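Local structure of diaminopimelate decarboxylase (Helicobacter pylori, 2QGH) at residues 211-214 with 215-219; 409-412 with 413-416. The protein catalyses the pyridoxal-5'-phosphate-dependent decarboxylation of meso-diaminopimelate to L-lysine, the last step of bacterial lysine biosynthesis. One frame throughout, in Å; residues are numbered along the deposited sequence.

Contact 1: 211-214 with 215-219; sequences LDLE and PIIEA
Asp212 and Pro215 meet at nearly a right angle where helix 213-232 begins, the carboxylate of Asp212 lying against the CD carbon of Pro215: Asp212 CG comes 3.6 Å from Pro215 CD. Asp212 is the N-cap. With its CG anti to the backbone N (chi1 -173°), the carboxylate swings forward over the first turn, and Glu214 N reaches Asp212 OD2 from above the carboxylate plane at 3.2 Å, along an almost straight N-H line. Pro215 has no amide hydrogen, and so in the first turn leaves no backbone donor wanting a partner. Beside the cap, Leu213 and Ile217 pass at a slant one turn apart, Leu213 CG lying 3.7 Å from Ile217 CG1. The same CG1 also leans on Leu213 O, the carbonyl that receives Ile217 N at 3.2 Å. Glu214 O then accepts Glu218 N at 2.8 Å. Leu213 and Ile216 also touch Tyr261 of helix 258-268, while the carboxylate of Glu218 turns to Lys222 in a salt bridge. The chemistry is that of a capped helix start: a carboxylate takes up an amide of the first turn, and its negative charge would be expected to suit the positive end of the helix dipole.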
loop_
_atom_site.group_PDB
_atom_site.type_symbol
_atom_site.label_atom_id
_atom_site.label_comp_id
_atom_site.label_asym_id
_atom_site.label_seq_id
_atom_site.Cartn_x
_atom_site.Cartn_y
_atom_site.Cartn_z
ATOM N N LEU A 211 -15.653 1.294 -18.346
ATOM C CA LEU A 211 -16.145 2.372 -19.196
ATOM C C LEU A 211 -17.059 1.842 -20.302
ATOM O O LEU A 211 -17.772 2.614 -20.946
ATOM C CB LEU A 211 -14.981 3.143 -19.821
ATOM C CG LEU A 211 -14.078 4.038 -18.956
ATOM C CD1 LEU A 211 -14.903 5.057 -18.187
ATOM C CD2 LEU A 211 -13.278 3.183 -18.012
ATOM N N ASP A 212 -17.036 0.532 -20.526
ATOM C CA ASP A 212 -17.883 -0.059 -21.555
ATOM C C ASP A 212 -19.055 -0.810 -20.910
ATOM O O ASP A 212 -18.857 -1.714 -20.097
ATOM C CB ASP A 212 -17.064 -1.007 -22.436
ATOM C CG ASP A 212 -17.856 -1.530 -23.627
ATOM O OD1 ASP A 212 -17.340 -2.409 -24.349
ATOM O OD2 ASP A 212 -18.996 -1.060 -23.845
ATOM N N LEU A 213 -20.276 -0.429 -21.283
ATOM C CA LEU A 213 -21.485 -1.044 -20.734
ATOM C C LEU A 213 -21.852 -2.407 -21.323
ATOM O O LEU A 213 -22.720 -3.087 -20.793
ATOM C CB LEU A 213 -22.672 -0.088 -20.901
ATOM C CG LEU A 213 -24.051 -0.586 -20.456
ATOM C CD1 LEU A 213 -24.046 -0.814 -18.953
ATOM C CD2 LEU A 213 -25.118 0.428 -20.833
ATOM N N GLU A 214 -21.205 -2.812 -22.411
ATOM C CA GLU A 214 -21.522 -4.104 -23.025
ATOM C C GLU A 214 -21.186 -5.307 -22.156
ATOM O O GLU A 214 -22.012 -6.207 -22.001
ATOM C CB GLU A 214 -20.835 -4.259 -24.387
ATOM C CG GLU A 214 -21.441 -3.400 -25.486
ATOM C CD GLU A 214 -20.968 -3.791 -26.880
ATOM O OE1 GLU A 214 -21.306 -3.069 -27.844
ATOM O OE2 GLU A 214 -20.263 -4.818 -27.020
ATOM N N PRO A 215 -19.975 -5.347 -21.576
ATOM C CA PRO A 215 -19.629 -6.498 -20.736
ATOM C C PRO A 215 -20.589 -6.681 -19.558
ATOM O O PRO A 215 -20.939 -7.804 -19.201
ATOM C CB PRO A 215 -18.203 -6.183 -20.292
ATOM C CG PRO A 215 -17.665 -5.405 -21.437
ATOM C CD PRO A 215 -18.811 -4.465 -21.745
ATOM N N ILE A 216 -21.019 -5.574 -18.967
ATOM C CA ILE A 216 -21.936 -5.617 -17.835
ATOM C C ILE A 216 -23.266 -6.227 -18.278
ATOM O O ILE A 216 -23.774 -7.170 -17.654
ATOM C CB ILE A 216 -22.162 -4.197 -17.268
ATOM C CG1 ILE A 216 -20.814 -3.602 -16.849
ATOM C CG2 ILE A 216 -23.111 -4.241 -16.075
ATOM C CD1 ILE A 216 -20.867 -2.133 -16.487
ATOM N N ILE A 217 -23.815 -5.698 -19.370
ATOM C CA ILE A 217 -25.075 -6.189 -19.916
ATOM C C ILE A 217 -24.987 -7.669 -20.283
ATOM O O ILE A 217 -25.889 -8.449 -19.963
ATOM C CB ILE A 217 -25.484 -5.379 -21.154
ATOM C CG1 ILE A 217 -25.659 -3.917 -20.760
ATOM C CG2 ILE A 217 -26.774 -5.936 -21.748
ATOM C CD1 ILE A 217 -26.602 -3.722 -19.581
ATOM N N GLU A 218 -23.898 -8.061 -20.941
ATOM C CA GLU A 218 -23.725 -9.455 -21.314
ATOM C C GLU A 218 -23.755 -10.321 -20.057
ATOM O O GLU A 218 -24.327 -11.404 -20.053
ATOM C CB GLU A 218 -22.403 -9.659 -22.048
ATOM C CG GLU A 218 -22.176 -11.092 -22.506
ATOM C CD GLU A 218 -20.812 -11.299 -23.149
ATOM O OE1 GLU A 218 -20.463 -12.462 -23.458
ATOM O OE2 GLU A 218 -20.089 -10.299 -23.346
ATOM N N ALA A 219 -23.148 -9.831 -18.983
ATOM C CA ALA A 219 -23.123 -10.574 -17.728
ATOM C C ALA A 219 -24.529 -10.661 -17.132
ATOM O O ALA A 219 -24.931 -11.702 -16.619
ATOM C CB ALA A 219 -22.170 -9.906 -16.744
#

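Contact 2: 409-412 with 413-416; sequences EALE and DLWR
A short run of turns beyond strand 402-406 holds this contact, and it opens with an Asp side chain closing back on the backbone three residues earlier. Asp413 OD2 accepts Ala410 N at 2.9 Å, the donor standing above the carboxylate plane, while Asp413 N returns a bond of 2.9 Å to Ala410 O. Side chain and backbone of Asp413 thus close the same turn on Ala410, once at its N and once at its O. Asp413 OD1, the other oxygen, is met nearly end-on by Arg416 NH2 at 3.0 Å in a salt bridge, so the carboxylate is gripped at both oxygens. Arg416 gets there by bending at chi2 and chi3 (82° and 71°), which brings its guanidinium over Glu412 CB. Leu414 N follows with a bond to Leu411 O, and the two leucines run alongside one another in the same direction, Leu411 CD1 4.1 Å from Leu414 CD1. Trp415 has chi1 58°, which turns its indole back across the preceding turn: Glu412 CA sits over the six-membered ring, 4.1 Å from its centroid, in a CH-pi contact, and Leu411 O lies over the same face. Glu409 OE1 accepts hydrogen bonds from the Gln385 side chain and the Lys391 backbone N, while Pro390 packs against Leu411 and Leu414. Across the dimer interface, Leu411 and Trp415 touch Gln93 and Leu414 touches Arg94, both in helix 89-97 of the second subunit.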
loop_
_atom_site.group_PDB
_atom_site.type_symbol
_atom_site.label_atom_id
_atom_site.label_comp_id
_atom_site.label_asym_id
_atom_site.label_seq_id
_atom_site.Cartn_x
_atom_site.Cartn_y
_atom_site.Cartn_z
ATOM N N GLU A 409 -2.675 11.373 12.199
ATOM C CA GLU A 409 -1.959 10.486 13.104
ATOM C C GLU A 409 -0.717 11.159 13.703
ATOM O O GLU A 409 0.023 11.864 13.008
ATOM C CB GLU A 409 -1.546 9.242 12.332
ATOM C CG GLU A 409 -1.879 7.932 13.000
ATOM C CD GLU A 409 -1.861 6.798 12.001
ATOM O OE1 GLU A 409 -1.005 6.844 11.089
ATOM O OE2 GLU A 409 -2.694 5.869 12.126
ATOM N N ALA A 410 -0.490 10.950 14.996
ATOM C CA ALA A 410 0.691 11.513 15.644
ATOM C C ALA A 410 1.865 10.586 15.327
ATOM O O ALA A 410 1.673 9.401 15.048
ATOM C CB ALA A 410 0.486 11.604 17.154
ATOM N N LEU A 411 3.076 11.133 15.361
ATOM C CA LEU A 411 4.279 10.361 15.082
ATOM C C LEU A 411 4.338 9.138 15.989
ATOM O O LEU A 411 4.746 8.055 15.567
ATOM C CB LEU A 411 5.513 11.237 15.303
ATOM C CG LEU A 411 6.483 11.437 14.138
ATOM C CD1 LEU A 411 5.741 11.574 12.828
ATOM C CD2 LEU A 411 7.310 12.675 14.408
ATOM N N GLU A 412 3.906 9.306 17.235
ATOM C CA GLU A 412 3.933 8.210 18.191
ATOM C C GLU A 412 2.960 7.074 17.877
ATOM O O GLU A 412 3.144 5.955 18.351
ATOM C CB GLU A 412 3.674 8.732 19.601
ATOM C CG GLU A 412 4.552 9.911 19.991
ATOM C CD GLU A 412 3.923 11.245 19.614
ATOM O OE1 GLU A 412 2.819 11.542 20.128
ATOM O OE2 GLU A 412 4.522 11.993 18.807
ATOM N N ASP A 413 1.922 7.352 17.094
ATOM C CA ASP A 413 0.966 6.306 16.750
ATOM C C ASP A 413 1.607 5.288 15.809
ATOM O O ASP A 413 1.132 4.165 15.682
ATOM C CB ASP A 413 -0.297 6.893 16.094
ATOM C CG ASP A 413 -1.075 7.808 17.027
ATOM O OD1 ASP A 413 -1.089 7.551 18.249
ATOM O OD2 ASP A 413 -1.685 8.781 16.543
ATOM N N LEU A 414 2.693 5.677 15.154
ATOM C CA LEU A 414 3.379 4.775 14.233
ATOM C C LEU A 414 3.962 3.552 14.927
ATOM O O LEU A 414 3.924 2.452 14.389
ATOM C CB LEU A 414 4.523 5.497 13.516
ATOM C CG LEU A 414 4.219 6.635 12.536
ATOM C CD1 LEU A 414 5.489 7.474 12.320
ATOM C CD2 LEU A 414 3.698 6.069 11.217
ATOM N N TRP A 415 4.499 3.747 16.125
ATOM C CA TRP A 415 5.152 2.657 16.847
ATOM C C TRP A 415 4.547 2.315 18.200
ATOM O O TRP A 415 5.172 1.621 19.004
ATOM C CB TRP A 415 6.634 3.003 17.018
ATOM C CG TRP A 415 6.865 4.294 17.758
ATOM C CD1 TRP A 415 6.708 4.508 19.097
ATOM C CD2 TRP A 415 7.285 5.548 17.202
ATOM N NE1 TRP A 415 7.002 5.807 19.407
ATOM C CE2 TRP A 415 7.360 6.470 18.265
ATOM C CE3 TRP A 415 7.606 5.980 15.908
ATOM C CZ2 TRP A 415 7.745 7.804 18.081
ATOM C CZ3 TRP A 415 7.991 7.312 15.722
ATOM C CH2 TRP A 415 8.056 8.204 16.806
ATOM N N ARG A 416 3.335 2.796 18.441
ATOM C CA ARG A 416 2.629 2.563 19.695
ATOM C C ARG A 416 2.586 1.088 20.101
ATOM O O ARG A 416 2.835 0.750 21.254
ATOM C CB ARG A 416 1.194 3.099 19.580
ATOM C CG ARG A 416 0.392 3.049 20.870
ATOM C CD ARG A 416 0.728 4.244 21.748
ATOM N NE ARG A 416 0.194 5.480 21.180
ATOM C CZ ARG A 416 0.545 6.702 21.571
ATOM N NH1 ARG A 416 1.444 6.865 22.537
ATOM N NH2 ARG A 416 -0.010 7.762 20.998
#

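From the N terminus, the chain builds its parallel barrel, and contact 1 comes just after strand 197-203, starting the helix that leads to strand 239-241 in a beta-alpha-beta unit. Contact 2 comes much later, after strand 402-406 of the mixed sheet, near the C terminus. The two are in series: neither nests in nor crosses the other, and as each joins adjacent residues, each shapes a local turn and closes no long loop. Their centres are about 45 Å apart, on opposite sides of the chain's centre. Contact 1 shapes the start of a helix packed on the barrel, with the side chain of Ile216 about 9 Å from the bound pyridoxal-5'-phosphate; contact 2 links the C-terminal region to the second subunit.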